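Local coordinates for protein Two-component system sensor histidine kinase (Bacteroides thetaiotaomicron, PDB 3OTT) that probably senses a saccharide outside the cell and signals through histidine phosphorylation, this chain being its extracellular part of beta-propellers and a beta-sandwich, at residues Asn61-Tyr66 against Met78-Gly83; Gly439-Val444 against Met472-Ile477; Ile551-Phe556 against Trp580-Lys585; Leu638-Ile643 against Ser675-Asp680. One frame throughout, in Å; residues are numbered along the deposited sequence. Where two conformers were deposited one is given.

Contact 1: Asn61-Tyr66 against Met78-Gly83; sequences NNTRIY and MGTDNG
Tyr66 gives two hydrogen bonds to Met78-Gly83. Its backbone N donates to Gly79 O at 2.8 Å, nearly straight at 164°, and its OH donates to Asp81 OD1 at 2.7 Å, on the syn lone pair. With CG anti to the carbonyl carbon (chi1 -63°), the ring passes with its edge at Thr80 CA and carries the OH as far as Asp81, a reach that suits tyrosine. A phenylalanine here would probably cost Asp81 OD1 this donor and leave its carboxylate freer to turn. Water adds a second polar bridge: one molecule donates to Arg64 O, accepts from Asp81 N, and is hydrogen-bonded to Thr63 OG1.

Apolar contacts accompany these. Ile65 CG2 packs on Met78 CB at 3.8 Å, and the methyls Thr63 CG2 and Thr80 CG2 meet at 3.8 Å. Thr80 can offer its methyl because its OG1 is engaged elsewhere, accepting from Gly83 N at 3.0 Å in an ST motif.

The loop 61-66 leads from strand 51-53 of one propeller blade to strand 67-71 of the next. Arg106 forms a cation-pi pair with Tyr66, while Met78 also packs on Leu85 and Tyr94 of strands 84-88 and 93-94.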
loop_
_atom_site.group_PDB
_atom_site.type_symbol
_atom_site.label_atom_id
_atom_site.label_comp_id
_atom_site.label_asym_id
_atom_site.label_seq_id
_atom_site.Cartn_x
_atom_site.Cartn_y
_atom_site.Cartn_z
ATOM N N ASN B 61 -4.807 -39.143 -8.675
ATOM C CA ASN B 61 -4.311 -37.817 -9.178
ATOM C C ASN B 61 -4.246 -37.646 -10.709
ATOM O O ASN B 61 -4.023 -36.551 -11.192
ATOM C CB ASN B 61 -2.929 -37.468 -8.597
ATOM C CG ASN B 61 -1.964 -38.590 -8.742
ATOM O OD1 ASN B 61 -1.735 -39.118 -9.847
ATOM N ND2 ASN B 61 -1.436 -39.032 -7.620
ATOM N N ASN B 62 -4.390 -38.760 -11.428
ATOM C CA ASN B 62 -4.438 -38.840 -12.886
ATOM C C ASN B 62 -5.899 -38.639 -13.273
ATOM O O ASN B 62 -6.598 -39.604 -13.530
ATOM C CB ASN B 62 -4.025 -40.252 -13.287
ATOM C CG ASN B 62 -3.917 -40.478 -14.810
ATOM O OD1 ASN B 62 -3.855 -41.632 -15.231
ATOM N ND2 ASN B 62 -3.829 -39.405 -15.623
ATOM N N THR B 63 -6.369 -37.391 -13.269
ATOM C CA THR B 63 -7.784 -37.130 -13.388
ATOM C C THR B 63 -7.950 -35.746 -13.944
ATOM O O THR B 63 -7.007 -34.951 -13.949
ATOM C CB THR B 63 -8.509 -37.316 -12.012
ATOM O OG1 THR B 63 -9.915 -37.318 -12.187
ATOM C CG2 THR B 63 -8.106 -36.252 -10.956
ATOM N N ARG B 64 -9.122 -35.433 -14.459
ATOM C CA ARG B 64 -9.312 -34.148 -15.095
ATOM C C ARG B 64 -9.461 -33.050 -14.038
ATOM O O ARG B 64 -10.180 -33.211 -13.059
ATOM C CB ARG B 64 -10.508 -34.181 -16.061
ATOM C CG ARG B 64 -10.841 -32.836 -16.715
ATOM C CD ARG B 64 -12.043 -32.911 -17.701
ATOM N NE ARG B 64 -11.777 -32.152 -18.928
ATOM C CZ ARG B 64 -12.021 -32.606 -20.165
ATOM N NH1 ARG B 64 -12.609 -33.803 -20.379
ATOM N NH2 ARG B 64 -11.705 -31.850 -21.192
ATOM N N ILE B 65 -8.794 -31.926 -14.269
ATOM C CA ILE B 65 -8.851 -30.794 -13.398
ATOM C C ILE B 65 -9.761 -29.731 -14.039
ATOM O O ILE B 65 -9.594 -29.406 -15.214
ATOM C CB ILE B 65 -7.447 -30.156 -13.271
ATOM C CG1 ILE B 65 -6.366 -31.211 -12.964
ATOM C CG2 ILE B 65 -7.407 -28.996 -12.210
ATOM C CD1 ILE B 65 -6.554 -31.885 -11.645
ATOM N N TYR B 66 -10.689 -29.151 -13.287
ATOM C CA TYR B 66 -11.588 -28.156 -13.913
ATOM C C TYR B 66 -11.269 -26.733 -13.547
ATOM O O TYR B 66 -11.665 -25.812 -14.261
ATOM C CB TYR B 66 -13.032 -28.468 -13.565
ATOM C CG TYR B 66 -13.479 -29.808 -14.109
ATOM C CD1 TYR B 66 -14.056 -29.910 -15.393
ATOM C CD2 TYR B 66 -13.359 -30.978 -13.313
ATOM C CE1 TYR B 66 -14.484 -31.152 -15.909
ATOM C CE2 TYR B 66 -13.777 -32.278 -13.833
ATOM C CZ TYR B 66 -14.322 -32.333 -15.133
ATOM O OH TYR B 66 -14.754 -33.530 -15.623
ATOM N N MET B 78 -7.655 -28.078 -6.365
ATOM C CA MET B 78 -8.073 -28.266 -7.751
ATOM C C MET B 78 -9.395 -29.029 -7.821
ATOM O O MET B 78 -9.544 -30.065 -7.161
ATOM C CB MET B 78 -6.974 -29.056 -8.483
ATOM C CG MET B 78 -5.591 -28.320 -8.435
ATOM S SD MET B 78 -4.401 -29.386 -9.228
ATOM C CE MET B 78 -4.051 -30.624 -7.962
ATOM N N GLY B 79 -10.342 -28.542 -8.625
ATOM C CA GLY B 79 -11.607 -29.229 -8.727
ATOM C C GLY B 79 -11.577 -30.382 -9.694
ATOM O O GLY B 79 -11.002 -30.250 -10.753
ATOM N N THR B 80 -12.224 -31.501 -9.348
ATOM C CA THR B 80 -12.190 -32.767 -10.130
ATOM C C THR B 80 -13.596 -33.398 -10.048
ATOM O O THR B 80 -14.441 -32.868 -9.329
ATOM C CB THR B 80 -11.166 -33.812 -9.532
ATOM O OG1 THR B 80 -11.600 -34.219 -8.244
ATOM C CG2 THR B 80 -9.732 -33.252 -9.370
ATOM N N ASP B 81 -13.820 -34.504 -10.761
ATOM C CA ASP B 81 -15.002 -35.379 -10.613
ATOM C C ASP B 81 -15.177 -35.871 -9.172
ATOM O O ASP B 81 -16.296 -35.997 -8.657
ATOM C CB ASP B 81 -14.815 -36.619 -11.517
ATOM C CG ASP B 81 -14.697 -36.250 -13.029
ATOM O OD1 ASP B 81 -14.998 -35.082 -13.428
ATOM O OD2 ASP B 81 -14.322 -37.136 -13.838
ATOM N N ASN B 82 -14.068 -36.175 -8.510
ATOM C CA ASN B 82 -14.194 -36.706 -7.173
ATOM C C ASN B 82 -14.221 -35.625 -6.080
ATOM O O ASN B 82 -14.545 -35.888 -4.926
ATOM C CB ASN B 82 -13.165 -37.756 -6.857
ATOM C CG ASN B 82 -13.464 -38.446 -5.532
ATOM O OD1 ASN B 82 -12.604 -38.491 -4.642
ATOM N ND2 ASN B 82 -14.702 -38.960 -5.376
ATOM N N GLY B 83 -13.952 -34.394 -6.448
ATOM C CA GLY B 83 -14.138 -33.360 -5.470
ATOM C C GLY B 83 -13.051 -32.344 -5.602
ATOM O O GLY B 83 -13.034 -31.520 -6.529
HETATM O O HOH W 1 -11.737 -35.398 -12.666
#

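Contact 2: Gly439-Val444 against Met472-Ile477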
loop_
_atom_site.group_PDB
_atom_site.type_symbol
_atom_site.label_atom_id
_atom_site.label_comp_id
_atom_site.label_asym_id
_atom_site.label_seq_id
_atom_site.Cartn_x
_atom_site.Cartn_y
_atom_site.Cartn_z
ATOM N N GLY B 439 19.239 33.867 -4.359
ATOM C CA GLY B 439 20.541 34.254 -3.816
ATOM C C GLY B 439 21.717 34.163 -4.775
ATOM O O GLY B 439 22.868 34.191 -4.363
ATOM N N GLY B 440 21.473 34.044 -6.064
ATOM C CA GLY B 440 22.608 33.858 -6.964
ATOM C C GLY B 440 23.400 32.570 -6.747
ATOM O O GLY B 440 22.823 31.525 -6.457
ATOM N N ILE B 441 24.725 32.643 -6.951
ATOM C CA ILE B 441 25.622 31.498 -6.735
ATOM C C ILE B 441 26.570 31.717 -5.523
ATOM O O ILE B 441 27.139 32.793 -5.308
ATOM C CB ILE B 441 26.488 31.221 -8.005
ATOM C CG1 ILE B 441 25.601 30.873 -9.225
ATOM C CG2 ILE B 441 27.534 30.115 -7.744
ATOM C CD1 ILE B 441 26.314 31.222 -10.600
ATOM N N PHE B 442 26.721 30.689 -4.722
ATOM C CA PHE B 442 27.629 30.739 -3.571
ATOM C C PHE B 442 28.794 29.784 -3.843
ATOM O O PHE B 442 28.592 28.657 -4.376
ATOM C CB PHE B 442 26.909 30.255 -2.294
ATOM C CG PHE B 442 25.734 31.108 -1.908
ATOM C CD1 PHE B 442 24.475 30.948 -2.510
ATOM C CD2 PHE B 442 25.873 32.070 -0.922
ATOM C CE1 PHE B 442 23.360 31.781 -2.118
ATOM C CE2 PHE B 442 24.779 32.919 -0.563
ATOM C CZ PHE B 442 23.542 32.752 -1.152
ATOM N N VAL B 443 29.997 30.229 -3.481
ATOM C CA VAL B 443 31.191 29.416 -3.570
ATOM C C VAL B 443 31.735 29.289 -2.160
ATOM O O VAL B 443 32.049 30.319 -1.542
ATOM C CB VAL B 443 32.224 30.042 -4.472
ATOM C CG1 VAL B 443 33.451 29.153 -4.535
ATOM C CG2 VAL B 443 31.628 30.326 -5.893
ATOM N N VAL B 444 31.764 28.056 -1.640
ATOM C CA VAL B 444 32.040 27.771 -0.235
ATOM C C VAL B 444 33.199 26.776 -0.069
ATOM O O VAL B 444 33.320 25.782 -0.816
ATOM C CB VAL B 444 30.791 27.139 0.422
ATOM C CG1 VAL B 444 31.116 26.449 1.748
ATOM C CG2 VAL B 444 29.653 28.195 0.641
ATOM N N MET B 472 19.154 36.489 -10.665
ATOM C CA MET B 472 19.353 35.907 -9.336
ATOM C C MET B 472 18.781 34.486 -9.218
ATOM O O MET B 472 19.087 33.778 -8.227
ATOM C CB MET B 472 18.798 36.812 -8.237
ATOM C CG MET B 472 19.621 38.108 -8.030
ATOM S SD MET B 472 21.356 37.775 -7.546
ATOM C CE MET B 472 21.218 37.309 -5.851
ATOM N N PHE B 473 17.988 34.090 -10.227
ATOM C CA PHE B 473 17.417 32.741 -10.331
ATOM C C PHE B 473 18.231 31.847 -11.238
ATOM O O PHE B 473 18.144 31.892 -12.495
ATOM C CB PHE B 473 15.957 32.756 -10.778
ATOM C CG PHE B 473 15.261 34.024 -10.415
ATOM C CD1 PHE B 473 14.447 34.086 -9.269
ATOM C CD2 PHE B 473 15.477 35.190 -11.171
ATOM C CE1 PHE B 473 13.819 35.275 -8.898
ATOM C CE2 PHE B 473 14.868 36.391 -10.817
ATOM C CZ PHE B 473 14.021 36.434 -9.676
ATOM N N ILE B 474 18.992 31.004 -10.576
ATOM C CA ILE B 474 19.945 30.170 -11.288
ATOM C C ILE B 474 19.539 28.695 -11.239
ATOM O O ILE B 474 19.344 28.142 -10.160
ATOM C CB ILE B 474 21.350 30.460 -10.796
ATOM C CG1 ILE B 474 21.771 31.847 -11.304
ATOM C CG2 ILE B 474 22.337 29.589 -11.515
ATOM C CD1 ILE B 474 21.607 32.929 -10.459
ATOM N N ASN B 475 19.351 28.081 -12.402
ATOM C CA ASN B 475 18.915 26.694 -12.480
ATOM C C ASN B 475 20.037 25.672 -12.349
ATOM O O ASN B 475 19.861 24.737 -11.618
ATOM C CB ASN B 475 18.056 26.391 -13.738
ATOM C CG ASN B 475 16.524 26.788 -13.585
ATOM O OD1 ASN B 475 16.170 27.840 -13.044
ATOM N ND2 ASN B 475 15.636 25.937 -14.124
ATOM N N GLN B 476 21.123 25.797 -13.121
ATOM C CA GLN B 476 22.224 24.800 -13.235
ATOM C C GLN B 476 23.554 25.521 -13.527
ATOM O O GLN B 476 23.609 26.501 -14.295
ATOM C CB GLN B 476 22.039 23.863 -14.430
ATOM C CG GLN B 476 21.046 22.749 -14.270
ATOM C CD GLN B 476 20.212 22.527 -15.528
ATOM O OE1 GLN B 476 19.471 23.401 -15.948
ATOM N NE2 GLN B 476 20.319 21.368 -16.108
ATOM N N ILE B 477 24.615 25.021 -12.921
ATOM C CA ILE B 477 25.928 25.596 -13.078
ATOM C C ILE B 477 26.806 24.392 -13.426
ATOM O O ILE B 477 26.733 23.391 -12.736
ATOM C CB ILE B 477 26.394 26.354 -11.803
ATOM C CG1 ILE B 477 26.181 25.508 -10.519
ATOM C CG2 ILE B 477 25.623 27.667 -11.630
ATOM C CD1 ILE B 477 26.656 26.140 -9.194
#
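Met472 curls over the turn at Gly439 and Gly440, and its side chain can be followed outward. From CB the chain sets out with CG beside the backbone N and anti to the carbonyl carbon (chi1 -70°); two further bends, at chi2 and chi3, fold it back on itself. SD thus comes to 4.0 Å from Gly440 N, and the terminal CE lies closer still, 3.3 Å from Gly440 N and 3.4 Å from Gly439 C. An alanine in its place would probably open a gap over this turn and leave the Gly439-Gly440 peptide without its thioether cover.

The backbone of Met472 takes part too: Gly440 N donates to Met472 O at 3.2 Å, in the carbonyl plane and on a lone pair. Glycine suits position 440 for two reasons, its positive phi and the tight fit any CB would have against Met472 CE.

Beyond the turn the contact becomes aliphatic. Ile474 CD1 rests on Gly440 CA at 3.8 Å, and its CG2 lies 4.2 Å from Ile441 CG1, the two side chains crossing at about a right angle. Ile441 CD1 meets Ile477 CG2 at 3.8 Å as these two slide past each other in opposite directions. A classic beta bulge at Asn475 and Gln476, both facing Leu488, lets Ile474 and Ile477 both point toward 439-444.

Two propeller blades are therefore joined here by one backbone hydrogen bond and close apolar packing, a chemistry of shape rather than charge.

Contact 3: Ile551-Phe556 against Trp580-Lys585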
loop_
_atom_site.group_PDB
_atom_site.type_symbol
_atom_site.label_atom_id
_atom_site.label_comp_id
_atom_site.label_asym_id
_atom_site.label_seq_id
_atom_site.Cartn_x
_atom_site.Cartn_y
_atom_site.Cartn_z
ATOM N N ILE B 551 19.876 22.933 -33.653
ATOM C CA ILE B 551 18.861 22.228 -34.445
ATOM C C ILE B 551 17.515 22.384 -33.787
ATOM O O ILE B 551 17.418 22.692 -32.608
ATOM C CB ILE B 551 19.117 20.697 -34.541
ATOM C CG1 ILE B 551 19.394 20.123 -33.157
ATOM C CG2 ILE B 551 20.232 20.374 -35.544
ATOM C CD1 ILE B 551 18.916 18.741 -32.986
ATOM N N SER B 552 16.461 22.158 -34.548
ATOM C CA SER B 552 15.136 22.103 -33.959
ATOM C C SER B 552 14.597 20.757 -34.324
ATOM O O SER B 552 14.943 20.196 -35.347
ATOM C CB SER B 552 14.233 23.224 -34.482
ATOM O OG SER B 552 13.894 22.968 -35.822
ATOM N N PHE B 553 13.766 20.207 -33.474
ATOM C CA PHE B 553 13.335 18.875 -33.741
ATOM C C PHE B 553 11.868 18.755 -33.452
ATOM O O PHE B 553 11.355 19.332 -32.493
ATOM C CB PHE B 553 14.156 17.851 -32.938
ATOM C CG PHE B 553 14.164 18.103 -31.471
ATOM C CD1 PHE B 553 13.031 17.823 -30.691
ATOM C CD2 PHE B 553 15.283 18.625 -30.859
ATOM C CE1 PHE B 553 13.012 18.068 -29.334
ATOM C CE2 PHE B 553 15.274 18.862 -29.488
ATOM C CZ PHE B 553 14.128 18.584 -28.725
ATOM N N GLY B 554 11.205 18.022 -34.333
ATOM C CA GLY B 554 9.828 17.596 -34.134
ATOM C C GLY B 554 8.786 18.645 -34.410
ATOM O O GLY B 554 8.924 19.483 -35.310
ATOM N N SER B 555 7.716 18.533 -33.637
ATOM C CA SER B 555 6.766 19.604 -33.397
ATOM C C SER B 555 6.170 19.321 -31.995
ATOM O O SER B 555 6.364 18.215 -31.457
ATOM C CB SER B 555 5.707 19.622 -34.493
ATOM O OG SER B 555 6.299 19.997 -35.722
ATOM N N PHE B 556 5.509 20.295 -31.367
ATOM C CA PHE B 556 5.420 21.670 -31.852
ATOM C C PHE B 556 6.768 22.434 -31.679
ATOM O O PHE B 556 7.767 21.885 -31.156
ATOM C CB PHE B 556 4.250 22.386 -31.136
ATOM C CG PHE B 556 2.878 21.731 -31.362
ATOM C CD1 PHE B 556 2.279 21.726 -32.644
ATOM C CD2 PHE B 556 2.176 21.150 -30.286
ATOM C CE1 PHE B 556 1.003 21.132 -32.867
ATOM C CE2 PHE B 556 0.895 20.553 -30.486
ATOM C CZ PHE B 556 0.307 20.547 -31.789
ATOM N N TRP B 580 13.277 12.088 -27.488
ATOM C CA TRP B 580 14.177 12.203 -28.649
ATOM C C TRP B 580 15.599 11.788 -28.296
ATOM O O TRP B 580 16.095 12.121 -27.234
ATOM C CB TRP B 580 14.187 13.648 -29.184
ATOM C CG TRP B 580 12.831 14.065 -29.644
ATOM C CD1 TRP B 580 11.732 14.319 -28.860
ATOM C CD2 TRP B 580 12.400 14.203 -30.998
ATOM N NE1 TRP B 580 10.653 14.609 -29.645
ATOM C CE2 TRP B 580 11.037 14.560 -30.963
ATOM C CE3 TRP B 580 13.039 14.063 -32.235
ATOM C CZ2 TRP B 580 10.304 14.802 -32.115
ATOM C CZ3 TRP B 580 12.326 14.294 -33.383
ATOM C CH2 TRP B 580 10.963 14.666 -33.318
ATOM N N ILE B 581 16.232 11.082 -29.213
ATOM C CA ILE B 581 17.616 10.699 -29.134
ATOM C C ILE B 581 18.405 11.408 -30.262
ATOM O O ILE B 581 18.048 11.303 -31.438
ATOM C CB ILE B 581 17.725 9.183 -29.343
ATOM C CG1 ILE B 581 16.916 8.447 -28.263
ATOM C CG2 ILE B 581 19.234 8.727 -29.437
ATOM C CD1 ILE B 581 17.127 6.873 -28.272
ATOM N N ILE B 582 19.497 12.078 -29.897
ATOM C CA ILE B 582 20.224 12.950 -30.821
ATOM C C ILE B 582 21.671 12.536 -30.836
ATOM O O ILE B 582 22.307 12.441 -29.781
ATOM C CB ILE B 582 20.170 14.429 -30.349
ATOM C CG1 ILE B 582 18.719 14.912 -30.220
ATOM C CG2 ILE B 582 20.984 15.357 -31.239
ATOM C CD1 ILE B 582 18.626 16.216 -29.373
ATOM N N ASP B 583 22.214 12.346 -32.028
ATOM C CA ASP B 583 23.580 11.865 -32.126
ATOM C C ASP B 583 24.517 13.005 -31.798
ATOM O O ASP B 583 24.357 14.089 -32.318
ATOM C CB ASP B 583 23.875 11.330 -33.529
ATOM C CG ASP B 583 25.365 10.990 -33.719
ATOM O OD1 ASP B 583 26.207 11.904 -33.897
ATOM O OD2 ASP B 583 25.693 9.792 -33.657
ATOM N N ARG B 584 25.503 12.760 -30.948
ATOM C CA ARG B 584 26.347 13.846 -30.476
ATOM C C ARG B 584 27.245 14.490 -31.555
ATOM O O ARG B 584 27.662 15.635 -31.393
ATOM C CB ARG B 584 27.158 13.424 -29.260
ATOM C CG ARG B 584 26.285 13.290 -27.997
ATOM C CD ARG B 584 27.150 13.217 -26.704
ATOM N NE ARG B 584 28.077 12.079 -26.598
ATOM C CZ ARG B 584 29.416 12.150 -26.729
ATOM N NH1 ARG B 584 30.025 13.295 -27.001
ATOM N NH2 ARG B 584 30.173 11.059 -26.596
ATOM N N LYS B 585 27.540 13.766 -32.634
ATOM C CA LYS B 585 28.431 14.313 -33.673
ATOM C C LYS B 585 27.645 14.904 -34.852
ATOM O O LYS B 585 27.916 16.048 -35.241
ATOM C CB LYS B 585 29.540 13.315 -34.112
ATOM C CG LYS B 585 30.615 13.031 -32.997
ATOM C CD LYS B 585 31.870 12.222 -33.549
ATOM C CE LYS B 585 31.699 10.657 -33.659
ATOM N NZ LYS B 585 32.658 9.936 -34.661
#
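Blade-to-blade packing in the second beta-propeller brings Phe553, just after the outer strand 547-552 of one blade, against Trp580 on strand 578-583 of the next. The indole offers a face. Phe553 CD1 sits over it, 3.7 Å from Trp580 CD2, and Phe553 CB makes a CH-pi contact with the six-membered ring of Trp580, 4.3 Å from its centroid. The phenyl ring and the five-membered ring of the indole are tilted by 36°, an oblique pairing that is neither a stack nor edge-to-face. Phe553 gets there because CG lies between its backbone N and carbonyl carbon (chi1 55°), while the indole leaves Trp580 anti to the carbonyl carbon.

Gly554 continues along the indole, its CA 3.2 Å from Trp580 CH2. Glycine suits this place, since a CB would run into Trp580 CZ2 and phi is positive. Further along, Ile551 CD1 touches Ile582 CG2 and Phe553 CE2 touches Ile582 CD1, each pair at 4.3 Å. Ile582 reaches on to Val538 and Ala589, the latter small enough to lie beside Phe553 and Trp580 as well.

Where strand 578-583 ends, Asp583 OD1 accepts from Lys585 N in an Asx turn, and Arg584 forms salt bridges with Asp525 and Asp527 of the same chain.

No hydrogen bond crosses between the two segments, which implies that aromatic and aliphatic surfaces hold them together by dispersion and fit, while the backbone hydrogen bonds of each strand run within its own blade.

Contact 4: Leu638-Ile643 against Ser675-Asp680; sequences LTALYI and SFELSD
Tyr642 and Glu677 lean obliquely across two antiparallel strands, their ring and carboxylate planes 48° apart. The tyrosine OH donates to Glu677 OE2 at 2.9 Å and reaches that oxygen from above the carboxylate plane. Glu677 can span the distance because its chain is extended beyond CG, which stands anti to the carbonyl carbon (chi1 -70°). The same oxygen has a second partner, a salt bridge to Arg711, whose guanidinium also forms a cation-pi pair with the Tyr642 ring; this positive charge probably favours a charged carboxylate. On this face Tyr642 CB lies 3.8 Å from Ser675 CB, and Ala640, having just a methyl, leaves room for Glu677 OE1.

The other face is apolar. Leu641 and Phe676 lie side by side, pointing the same way, with Leu641 CD1 3.6 Å from Phe676 CE2; Leu638 CD1 meets Leu678 CB at 4.1 Å.

Backbone bonds set this register. Tyr642 and Ser675 form a hydrogen-bonded pair, joined by Tyr642 N to Ser675 O and Ser675 N to Tyr642 O, both 2.9 Å. A beta bulge between Leu638 and Ala640 shifts the pairing by one, and Thr639, the residue inserted there, gives its OG1 to a hydrogen bond with Asp47.

Strands 646-648 and 711-714 flank the pair in its sheet of the C-terminal beta-sandwich. Strands 720-728 and 740-746 of the opposing sheet pack on Leu638 and Phe676.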
loop_
_atom_site.group_PDB
_atom_site.type_symbol
_atom_site.label_atom_id
_atom_site.label_comp_id
_atom_site.label_asym_id
_atom_site.label_seq_id
_atom_site.Cartn_x
_atom_site.Cartn_y
_atom_site.Cartn_z
ATOM N N LEU B 638 15.985 -24.609 -9.701
ATOM C CA LEU B 638 16.193 -25.950 -10.166
ATOM C C LEU B 638 14.826 -26.580 -10.213
ATOM O O LEU B 638 14.069 -26.473 -9.270
ATOM C CB LEU B 638 17.111 -26.656 -9.164
ATOM C CG LEU B 638 18.598 -26.853 -9.483
ATOM C CD1 LEU B 638 19.134 -25.838 -10.406
ATOM C CD2 LEU B 638 19.387 -26.927 -8.169
ATOM N N THR B 639 14.492 -27.232 -11.307
ATOM C CA THR B 639 13.097 -27.634 -11.510
ATOM C C THR B 639 12.967 -29.129 -11.697
ATOM O O THR B 639 11.834 -29.671 -11.757
ATOM C CB THR B 639 12.449 -26.858 -12.715
ATOM O OG1 THR B 639 13.257 -27.024 -13.874
ATOM C CG2 THR B 639 12.471 -25.354 -12.455
ATOM N N ALA B 640 14.109 -29.822 -11.792
ATOM C CA ALA B 640 14.072 -31.299 -11.861
ATOM C C ALA B 640 15.374 -31.974 -11.456
ATOM O O ALA B 640 16.450 -31.530 -11.790
ATOM C CB ALA B 640 13.677 -31.740 -13.249
ATOM N N LEU B 641 15.255 -33.099 -10.757
ATOM C CA LEU B 641 16.411 -33.907 -10.439
ATOM C C LEU B 641 16.234 -35.295 -11.075
ATOM O O LEU B 641 15.202 -35.921 -10.891
ATOM C CB LEU B 641 16.544 -34.054 -8.915
ATOM C CG LEU B 641 17.633 -35.019 -8.386
ATOM C CD1 LEU B 641 19.015 -34.524 -8.744
ATOM C CD2 LEU B 641 17.535 -35.160 -6.904
ATOM N N TYR B 642 17.235 -35.756 -11.829
ATOM C CA TYR B 642 17.272 -37.110 -12.352
ATOM C C TYR B 642 18.410 -37.894 -11.717
ATOM O O TYR B 642 19.529 -37.361 -11.497
ATOM C CB TYR B 642 17.504 -37.103 -13.860
ATOM C CG TYR B 642 16.429 -36.447 -14.701
ATOM C CD1 TYR B 642 16.328 -35.059 -14.739
ATOM C CD2 TYR B 642 15.550 -37.203 -15.473
ATOM C CE1 TYR B 642 15.351 -34.421 -15.508
ATOM C CE2 TYR B 642 14.546 -36.570 -16.299
ATOM C CZ TYR B 642 14.483 -35.165 -16.281
ATOM O OH TYR B 642 13.584 -34.446 -16.991
ATOM N N ILE B 643 18.116 -39.156 -11.426
ATOM C CA ILE B 643 19.107 -40.111 -10.971
ATOM C C ILE B 643 19.028 -41.272 -11.956
ATOM O O ILE B 643 17.926 -41.778 -12.257
ATOM C CB ILE B 643 18.798 -40.602 -9.548
ATOM C CG1 ILE B 643 19.014 -39.469 -8.547
ATOM C CG2 ILE B 643 19.617 -41.897 -9.218
ATOM C CD1 ILE B 643 18.198 -39.604 -7.300
ATOM N N SER B 675 21.343 -35.675 -13.035
ATOM C CA SER B 675 21.017 -34.555 -13.930
ATOM C C SER B 675 20.121 -33.572 -13.233
ATOM O O SER B 675 19.404 -33.923 -12.327
ATOM C CB SER B 675 20.381 -34.981 -15.243
ATOM O OG SER B 675 21.311 -35.630 -16.034
ATOM N N PHE B 676 20.194 -32.342 -13.681
ATOM C CA PHE B 676 19.562 -31.199 -13.050
ATOM C C PHE B 676 19.051 -30.391 -14.233
ATOM O O PHE B 676 19.839 -30.127 -15.172
ATOM C CB PHE B 676 20.616 -30.356 -12.295
ATOM C CG PHE B 676 21.294 -31.094 -11.155
ATOM C CD1 PHE B 676 22.491 -31.775 -11.353
ATOM C CD2 PHE B 676 20.713 -31.149 -9.903
ATOM C CE1 PHE B 676 23.132 -32.508 -10.268
ATOM C CE2 PHE B 676 21.353 -31.842 -8.843
ATOM C CZ PHE B 676 22.566 -32.538 -9.059
ATOM N N GLU B 677 17.768 -30.018 -14.211
ATOM C CA GLU B 677 17.265 -28.975 -15.102
ATOM C C GLU B 677 17.167 -27.702 -14.322
ATOM O O GLU B 677 16.821 -27.714 -13.165
ATOM C CB GLU B 677 15.898 -29.327 -15.691
ATOM C CG GLU B 677 16.015 -30.465 -16.672
ATOM C CD GLU B 677 14.686 -30.971 -17.148
ATOM O OE1 GLU B 677 13.638 -30.384 -16.774
ATOM O OE2 GLU B 677 14.697 -31.979 -17.888
ATOM N N LEU B 678 17.414 -26.601 -14.995
ATOM C CA LEU B 678 17.474 -25.281 -14.362
ATOM C C LEU B 678 16.544 -24.348 -15.149
ATOM O O LEU B 678 16.335 -24.547 -16.349
ATOM C CB LEU B 678 18.934 -24.751 -14.383
ATOM C CG LEU B 678 19.511 -24.380 -15.755
ATOM C CD1 LEU B 678 19.265 -22.900 -16.125
ATOM C CD2 LEU B 678 20.978 -24.645 -15.791
ATOM N N SER B 679 16.005 -23.329 -14.515
ATOM C CA SER B 679 15.288 -22.307 -15.296
ATOM C C SER B 679 15.252 -20.987 -14.546
ATOM O O SER B 679 15.181 -20.976 -13.320
ATOM C CB SER B 679 13.853 -22.786 -15.578
ATOM O OG SER B 679 13.062 -21.729 -16.090
ATOM N N ASP B 680 15.263 -19.881 -15.263
ATOM C CA ASP B 680 14.986 -18.590 -14.679
ATOM C C ASP B 680 13.592 -18.086 -15.148
ATOM O O ASP B 680 13.292 -16.885 -15.104
ATOM C CB ASP B 680 16.080 -17.595 -15.042
ATOM C CG ASP B 680 16.245 -17.379 -16.590
ATOM O OD1 ASP B 680 15.619 -18.083 -17.454
ATOM O OD2 ASP B 680 17.068 -16.484 -16.943
#

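In the fold
Contacts 2 and 3 both join neighbouring blades of the second propeller, their centres 29 Å apart, whereas contact 1 belongs to the first propeller and contact 4 to the C-terminal beta-sandwich. Contacts 2 and 4 are buried; contacts 1 and 3 are only partly so. Their chemistry differs with the element served. Contact 4 alone pairs two strands of one sheet, with a backbone ladder interrupted by a bulge and a buried carboxylate. Contact 1, at a blade-linking loop, mixes a backbone bond, a hydroxyl-carboxylate bond and a water bridge with small apolar contacts, while the two blade interfaces are mainly apolar, aliphatic in contact 2 and aromatic in contact 3. Contacts 1 and 2 lie about 57 Å apart at their nearest atoms.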